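Local coordinates for DNA polymerase III subunit beta (Deinococcus radiodurans, PDB 4TRT), which probably tethers DNA polymerases and other proteins to DNA and makes them processive, as a ring-shaped head-to-tail homodimer encircling the duplex, at residues S138-A143 / V167-G172; I190-S195 / K229-D234. One frame throughout, in Å; residues are numbered along the deposited sequence.

Contact 1: residues S138-A143 / V167-G172; sequences SSVRYA and VVASDG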
ATOM      1  N   SER A 138      -4.552  -3.842  21.775  1.00 39.05           N
ATOM      2  CA  SER A 138      -4.187  -4.413  20.473  1.00 38.97           C
ATOM      3  C   SER A 138      -4.170  -5.941  20.495  1.00 39.24           C
ATOM      4  O   SER A 138      -4.363  -6.570  19.465  1.00 39.03           O
ATOM      5  CB  SER A 138      -2.805  -3.927  20.036  1.00 41.65           C
ATOM      6  OG  SER A 138      -2.838  -2.562  19.708  1.00 45.09           O
ATOM      7  N   SER A 139      -3.921  -6.518  21.671  1.00 38.70           N
ATOM      8  CA  SER A 139      -3.872  -7.964  21.837  1.00 38.39           C
ATOM      9  C   SER A 139      -5.256  -8.604  21.861  1.00 38.98           C
ATOM     10  O   SER A 139      -5.368  -9.786  21.520  1.00 39.42           O
ATOM     11  CB  SER A 139      -3.134  -8.330  23.126  1.00 37.32           C
ATOM     12  OG  SER A 139      -1.795  -7.883  23.033  1.00 37.72           O
ATOM     13  N   VAL A 140      -6.293  -7.865  22.288  1.00 36.63           N
ATOM     14  CA  VAL A 140      -7.644  -8.462  22.449  1.00 33.68           C
ATOM     15  C   VAL A 140      -8.713  -7.965  21.494  1.00 35.03           C
ATOM     16  O   VAL A 140      -9.735  -8.616  21.348  1.00 35.50           O
ATOM     17  CB  VAL A 140      -8.156  -8.341  23.893  1.00 33.18           C
ATOM     18  CG1 VAL A 140      -7.084  -8.864  24.852  1.00 32.11           C
ATOM     19  CG2 VAL A 140      -8.596  -6.900  24.203  1.00 30.43           C
ATOM     20  N   ARG A 141      -8.443  -6.863  20.795  1.00 37.43           N
ATOM     21  CA  ARG A 141      -9.438  -6.145  19.984  1.00 38.80           C
ATOM     22  C   ARG A 141     -10.125  -7.010  18.920  1.00 38.41           C
ATOM     23  O   ARG A 141     -11.324  -6.879  18.690  1.00 39.26           O
ATOM     24  CB  ARG A 141      -8.739  -4.932  19.319  1.00 43.18           C
ATOM     25  CG  ARG A 141      -9.315  -4.442  17.998  1.00 45.60           C
ATOM     26  CD  ARG A 141     -10.567  -3.674  18.296  1.00 48.88           C
ATOM     27  NE  ARG A 141     -11.265  -3.130  17.130  1.00 49.50           N
ATOM     28  CZ  ARG A 141     -12.339  -3.673  16.568  1.00 48.48           C
ATOM     29  NH1 ARG A 141     -12.825  -4.844  16.980  1.00 44.54           N
ATOM     30  NH2 ARG A 141     -12.921  -3.034  15.566  1.00 47.79           N
ATOM     31  N   TYR A 142      -9.367  -7.878  18.255  1.00 37.15           N
ATOM     32  CA  TYR A 142      -9.922  -8.761  17.223  1.00 37.51           C
ATOM     33  C   TYR A 142     -11.139  -9.597  17.678  1.00 36.32           C
ATOM     34  O   TYR A 142     -11.954 -10.003  16.859  1.00 37.61           O
ATOM     35  CB  TYR A 142      -8.834  -9.716  16.705  1.00 37.14           C
ATOM     36  CG  TYR A 142      -8.440 -10.788  17.714  1.00 36.58           C
ATOM     37  CD1 TYR A 142      -9.166 -11.963  17.818  1.00 35.97           C
ATOM     38  CD2 TYR A 142      -7.350 -10.616  18.570  1.00 36.72           C
ATOM     39  CE1 TYR A 142      -8.832 -12.937  18.735  1.00 36.71           C
ATOM     40  CE2 TYR A 142      -7.009 -11.587  19.504  1.00 36.48           C
ATOM     41  CZ  TYR A 142      -7.750 -12.749  19.574  1.00 35.51           C
ATOM     42  OH  TYR A 142      -7.433 -13.748  20.453  1.00 36.79           O
ATOM     43  N   ALA A 143     -11.249  -9.888  18.973  1.00 37.45           N
ATOM     44  CA  ALA A 143     -12.300 -10.790  19.466  1.00 37.82           C
ATOM     45  C   ALA A 143     -13.674 -10.132  19.589  1.00 38.17           C
ATOM     46  O   ALA A 143     -14.689 -10.834  19.704  1.00 39.30           O
ATOM     47  CB  ALA A 143     -11.895 -11.393  20.816  1.00 37.71           C
ATOM     48  N   VAL A 167      -7.907  -6.398  30.161  1.00 35.82           N
ATOM     49  CA  VAL A 167      -8.883  -6.152  29.097  1.00 34.85           C
ATOM     50  C   VAL A 167      -9.339  -7.472  28.517  1.00 33.52           C
ATOM     51  O   VAL A 167      -8.557  -8.414  28.424  1.00 30.93           O
ATOM     52  CB  VAL A 167      -8.368  -5.245  27.957  1.00 35.88           C
ATOM     53  CG1 VAL A 167      -8.304  -3.793  28.422  1.00 36.98           C
ATOM     54  CG2 VAL A 167      -7.034  -5.751  27.421  1.00 35.00           C
ATOM     55  N   VAL A 168     -10.614  -7.524  28.139  1.00 32.66           N
ATOM     56  CA  VAL A 168     -11.234  -8.745  27.646  1.00 33.85           C
ATOM     57  C   VAL A 168     -12.163  -8.410  26.481  1.00 34.46           C
ATOM     58  O   VAL A 168     -12.935  -7.441  26.545  1.00 34.08           O
ATOM     59  CB  VAL A 168     -12.063  -9.445  28.750  1.00 35.28           C
ATOM     60  CG1 VAL A 168     -12.522 -10.838  28.307  1.00 34.57           C
ATOM     61  CG2 VAL A 168     -11.284  -9.536  30.054  1.00 35.72           C
ATOM     62  N   ALA A 169     -12.088  -9.220  25.424  1.00 32.83           N
ATOM     63  CA  ALA A 169     -13.050  -9.162  24.338  1.00 31.63           C
ATOM     64  C   ALA A 169     -13.542 -10.564  24.007  1.00 34.01           C
ATOM     65  O   ALA A 169     -12.836 -11.560  24.248  1.00 33.09           O
ATOM     66  CB  ALA A 169     -12.400  -8.522  23.129  1.00 31.53           C
ATOM     67  N   SER A 170     -14.754 -10.639  23.452  1.00 34.56           N
ATOM     68  CA  SER A 170     -15.371 -11.901  23.144  1.00 34.57           C
ATOM     69  C   SER A 170     -16.567 -11.731  22.215  1.00 36.42           C
ATOM     70  O   SER A 170     -17.161 -10.659  22.129  1.00 35.11           O
ATOM     71  CB  SER A 170     -15.826 -12.587  24.443  1.00 35.95           C
ATOM     72  OG  SER A 170     -16.411 -13.845  24.184  1.00 36.73           O
ATOM     73  N   ASP A 171     -16.899 -12.811  21.521  1.00 39.48           N
ATOM     74  CA  ASP A 171     -18.178 -12.926  20.801  1.00 42.49           C
ATOM     75  C   ASP A 171     -19.096 -13.963  21.460  1.00 43.86           C
ATOM     76  O   ASP A 171     -20.028 -14.428  20.835  1.00 45.41           O
ATOM     77  CB  ASP A 171     -17.925 -13.314  19.342  1.00 44.93           C
ATOM     78  CG  ASP A 171     -17.171 -14.648  19.190  1.00 44.47           C
ATOM     79  OD1 ASP A 171     -17.138 -15.481  20.124  1.00 43.92           O
ATOM     80  OD2 ASP A 171     -16.585 -14.851  18.118  1.00 49.30           O
ATOM     81  N   GLY A 172     -18.827 -14.315  22.716  1.00 44.39           N
ATOM     82  CA  GLY A 172     -19.593 -15.346  23.439  1.00 45.53           C
ATOM     83  C   GLY A 172     -19.002 -16.748  23.318  1.00 44.98           C
ATOM     84  O   GLY A 172     -19.389 -17.666  24.054  1.00 46.50           O
TER
HETATM   85  O   HOH W   1     -15.473 -12.457  17.320  1.00 62.77           O
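Val140 and Ala143, three residues apart in segment 138-143, press onto Val167 and Ala169 of strand 164-170. The CB of Val140 points at the strand and forks over it. With chi1 at -51°, CG1 stands opposite the carbonyl carbon, while CG2 lies between that carbon and the backbone N. CG1 reaches the backbone oxygen of Val167, 3.9 Å from CG1 to O. CG2 meets the matching branch of the other valine, 3.8 Å from Val140 CG2 to Val167 CG2, the two side chains meeting at a slant. The same Val140 CG2 lies 4.3 Å from Ala169 CB, so this one methyl spans two residues that face the helix on alternate positions of the strand.

Ala169 CB fits between Val140 O and Ala143 CB. It sits 3.2 Å from Val140 O, close packing against a carbonyl that also accepts the backbone N-H of Ala143, and 3.7 Å from Ala143 CB. No direct hydrogen bond joins the two segments. At the end of the strand a water does so instead, donating to Ala143 O at 3.0 Å and to Asp171 OD2 at 2.8 Å. The other carboxylate oxygen, OD1, accepts from the backbone N of Tyr173 and of Arg174. Beside it, Ser170 OG accepts the N-H of Gly172 in an ST turn and is also hydrogen-bonded to Arg174 O.

Ile156 and Ala176, on the two strands flanking 164-170, extend the apolar floor beneath Val140. A helix laid on an antiparallel sheet through small aliphatic side chains is the helix-on-sheet packing of the beta sliding-ring family, here in the central domain of a subunit that pairs head to tail.

Contact 2: residues I190-S195 / K229-D234; sequences IIPARS and KLLDGD
At the edge of the sheet that strand 189-192 borders in the central domain, the chain leaving strand 224-229 runs antiparallel to Ile190-Pro192 and is joined to it by a single direct backbone bond. Leu231 N donates to Ile190 O at 2.9 Å in a nearly straight bond, 167° at the hydrogen, with the nitrogen tilted 20° from the carbonyl plane. The return bond is replaced by a water, which accepts from Ile190 N and donates to Leu231 O, each at 2.9 Å.

At the next hydrogen-bonded position, Pro192 has no N-H to offer Lys229 O, and its CD lies 3.0 Å from that oxygen, a buried carbonyl with no hydrogen-bond partner in the model. Pro192 is also the N-cap residue of helix 193-202, so the strand gives way to helix just where the pairing stops. The pairing resembles the start of an antiparallel strand addition to a sheet edge, with one direct bond and one water-mediated link. A second water, 2.6 Å from Ser195 OG, accepts from Lys229 N at 2.9 Å and ties the first turn of the helix to the leaving chain.

Side chains fill in around this backbone contact. Ile190 CG2 packs on Leu231 CB at 3.9 Å, the two side chains at about a right angle, while Pro192 CG and Leu231 CD2, 3.8 Å apart, pass in opposite directions. The chi2 of Ile190, 169°, extends CD1 as far as Gly233 O. Leu230 packs on Leu217 of strand 216-220, and the amine of Lys229 forms a salt bridge with Glu51.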
ATOM      1  N   ILE A 190     -16.802  -0.732  29.742  1.00 38.87           N
ATOM      2  CA  ILE A 190     -16.881  -1.396  28.451  1.00 37.11           C
ATOM      3  C   ILE A 190     -16.763  -0.319  27.382  1.00 36.07           C
ATOM      4  O   ILE A 190     -17.619   0.562  27.287  1.00 34.51           O
ATOM      5  CB  ILE A 190     -18.191  -2.177  28.247  1.00 39.65           C
ATOM      6  CG1 ILE A 190     -18.395  -3.190  29.393  1.00 41.50           C
ATOM      7  CG2 ILE A 190     -18.161  -2.862  26.879  1.00 38.64           C
ATOM      8  CD1 ILE A 190     -19.769  -3.826  29.424  1.00 42.82           C
ATOM      9  N   ILE A 191     -15.690  -0.395  26.592  1.00 34.38           N
ATOM     10  CA  ILE A 191     -15.352   0.617  25.593  1.00 36.22           C
ATOM     11  C   ILE A 191     -15.729   0.117  24.188  1.00 35.83           C
ATOM     12  O   ILE A 191     -15.324  -0.963  23.806  1.00 36.07           O
ATOM     13  CB  ILE A 191     -13.828   0.915  25.606  1.00 38.79           C
ATOM     14  CG1 ILE A 191     -13.332   1.218  27.020  1.00 43.25           C
ATOM     15  CG2 ILE A 191     -13.474   2.042  24.636  1.00 38.57           C
ATOM     16  CD1 ILE A 191     -13.891   2.486  27.602  1.00 47.18           C
ATOM     17  N   PRO A 192     -16.489   0.910  23.404  1.00 36.58           N
ATOM     18  CA  PRO A 192     -16.830   0.463  22.048  1.00 36.00           C
ATOM     19  C   PRO A 192     -15.573   0.131  21.242  1.00 37.35           C
ATOM     20  O   PRO A 192     -14.575   0.853  21.351  1.00 36.96           O
ATOM     21  CB  PRO A 192     -17.580   1.660  21.462  1.00 39.32           C
ATOM     22  CG  PRO A 192     -18.110   2.394  22.639  1.00 39.73           C
ATOM     23  CD  PRO A 192     -17.080   2.221  23.714  1.00 37.84           C
ATOM     24  N   ALA A 193     -15.591  -0.979  20.504  1.00 37.63           N
ATOM     25  CA  ALA A 193     -14.385  -1.462  19.799  1.00 37.43           C
ATOM     26  C   ALA A 193     -13.788  -0.423  18.850  1.00 39.48           C
ATOM     27  O   ALA A 193     -12.560  -0.271  18.788  1.00 39.68           O
ATOM     28  CB  ALA A 193     -14.670  -2.741  19.023  1.00 37.55           C
ATOM     29  N   ARG A 194     -14.631   0.253  18.076  1.00 39.08           N
ATOM     30  CA  ARG A 194     -14.138   1.327  17.171  1.00 42.23           C
ATOM     31  C   ARG A 194     -13.477   2.494  17.932  1.00 39.91           C
ATOM     32  O   ARG A 194     -12.552   3.123  17.431  1.00 41.70           O
ATOM     33  CB  ARG A 194     -15.246   1.873  16.282  1.00 47.23           C
ATOM     34  CG  ARG A 194     -15.725   0.930  15.189  1.00 53.24           C
ATOM     35  CD  ARG A 194     -16.945   1.458  14.431  1.00 60.55           C
ATOM     36  NE  ARG A 194     -16.797   2.884  14.032  1.00 67.37           N
ATOM     37  CZ  ARG A 194     -17.491   3.936  14.505  1.00 72.68           C
ATOM     38  NH1 ARG A 194     -18.457   3.795  15.415  1.00 74.38           N
ATOM     39  NH2 ARG A 194     -17.217   5.169  14.049  1.00 72.89           N
ATOM     40  N   SER A 195     -13.924   2.764  19.148  1.00 37.48           N
ATOM     41  CA  SER A 195     -13.237   3.741  19.999  1.00 37.97           C
ATOM     42  C   SER A 195     -11.902   3.215  20.547  1.00 38.24           C
ATOM     43  O   SER A 195     -10.941   3.981  20.730  1.00 37.89           O
ATOM     44  CB  SER A 195     -14.142   4.181  21.148  1.00 37.73           C
ATOM     45  OG  SER A 195     -15.251   4.875  20.642  1.00 38.01           O
ATOM     46  N   LYS A 229     -17.658   7.299  24.110  1.00 37.71           N
ATOM     47  CA  LYS A 229     -18.828   6.757  24.755  1.00 40.26           C
ATOM     48  C   LYS A 229     -18.436   5.468  25.438  1.00 38.47           C
ATOM     49  O   LYS A 229     -17.451   4.844  25.068  1.00 34.04           O
ATOM     50  CB  LYS A 229     -19.912   6.453  23.732  1.00 43.13           C
ATOM     51  CG  LYS A 229     -20.461   7.675  23.037  1.00 48.15           C
ATOM     52  CD  LYS A 229     -21.460   7.278  21.965  1.00 51.20           C
ATOM     53  CE  LYS A 229     -21.866   8.479  21.133  1.00 54.39           C
ATOM     54  NZ  LYS A 229     -22.420   8.008  19.835  1.00 59.18           N
ATOM     55  N   LEU A 230     -19.199   5.086  26.454  1.00 37.88           N
ATOM     56  CA  LEU A 230     -19.023   3.804  27.114  1.00 38.62           C
ATOM     57  C   LEU A 230     -20.316   3.013  26.927  1.00 40.94           C
ATOM     58  O   LEU A 230     -21.388   3.603  26.891  1.00 40.74           O
ATOM     59  CB  LEU A 230     -18.780   4.003  28.611  1.00 39.40           C
ATOM     60  CG  LEU A 230     -17.435   4.573  29.047  1.00 39.01           C
ATOM     61  CD1 LEU A 230     -17.413   4.763  30.563  1.00 39.68           C
ATOM     62  CD2 LEU A 230     -16.311   3.670  28.569  1.00 36.25           C
ATOM     63  N   LEU A 231     -20.223   1.689  26.835  1.00 42.93           N
ATOM     64  CA  LEU A 231     -21.427   0.855  26.709  1.00 43.61           C
ATOM     65  C   LEU A 231     -22.001   0.543  28.082  1.00 47.15           C
ATOM     66  O   LEU A 231     -21.257   0.365  29.052  1.00 45.38           O
ATOM     67  CB  LEU A 231     -21.120  -0.443  25.966  1.00 42.48           C
ATOM     68  CG  LEU A 231     -20.542  -0.294  24.552  1.00 42.07           C
ATOM     69  CD1 LEU A 231     -20.440  -1.669  23.884  1.00 39.89           C
ATOM     70  CD2 LEU A 231     -21.352   0.644  23.670  1.00 41.88           C
ATOM     71  N   ASP A 232     -23.328   0.493  28.147  1.00 48.67           N
ATOM     72  CA  ASP A 232     -24.041   0.130  29.358  1.00 53.80           C
ATOM     73  C   ASP A 232     -24.119  -1.380  29.508  1.00 50.10           C
ATOM     74  O   ASP A 232     -23.881  -2.128  28.566  1.00 50.55           O
ATOM     75  CB  ASP A 232     -25.464   0.694  29.327  1.00 59.43           C
ATOM     76  CG  ASP A 232     -25.526   2.128  29.791  1.00 65.38           C
ATOM     77  OD1 ASP A 232     -25.461   2.349  31.021  1.00 73.58           O
ATOM     78  OD2 ASP A 232     -25.662   3.028  28.938  1.00 66.57           O
ATOM     79  N   GLY A 233     -24.474  -1.819  30.702  1.00 52.34           N
ATOM     80  CA  GLY A 233     -24.651  -3.240  30.974  1.00 52.81           C
ATOM     81  C   GLY A 233     -23.421  -3.832  31.617  1.00 52.02           C
ATOM     82  O   GLY A 233     -22.382  -3.191  31.702  1.00 53.43           O
ATOM     83  N   ASP A 234     -23.545  -5.069  32.070  1.00 54.79           N
ATOM     84  CA  ASP A 234     -22.421  -5.811  32.597  1.00 53.06           C
ATOM     85  C   ASP A 234     -21.911  -6.739  31.500  1.00 49.57           C
ATOM     86  O   ASP A 234     -22.669  -7.468  30.859  1.00 50.46           O
ATOM     87  CB  ASP A 234     -22.841  -6.646  33.820  1.00 57.66           C
ATOM     88  CG  ASP A 234     -23.177  -5.794  35.048  1.00 61.97           C
ATOM     89  OD1 ASP A 234     -22.677  -4.657  35.167  1.00 61.70           O
ATOM     90  OD2 ASP A 234     -23.928  -6.284  35.920  1.00 65.77           O
TER
HETATM   91  O   HOH W   2     -18.967   0.986  30.700  1.00 39.38           O
HETATM   92  O   HOH W   3     -17.263   6.290  21.369  1.00 34.98           O

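Overall arrangement
Contacts 1 and 2 follow one another along the chain, lie within the central domain and have centres about 12 Å apart. They touch directly where the Arg141 guanidinium of contact 1 packs on contact 2, with NH1 3.5 Å from Ala193 CB; its NE forms a salt bridge to Asp197, farther along helix 193-202. Strand 155-161 lies between strands 164-170 and 189-192 and connects the two: Ile156 packs against Val140 and Val167 and is bonded through its backbone to Ile191. Outwards they diverge. Tyr142 reaches helix 317-324 of the C-terminal domain, whereas Lys229 reaches Glu51 of the N-terminal domain.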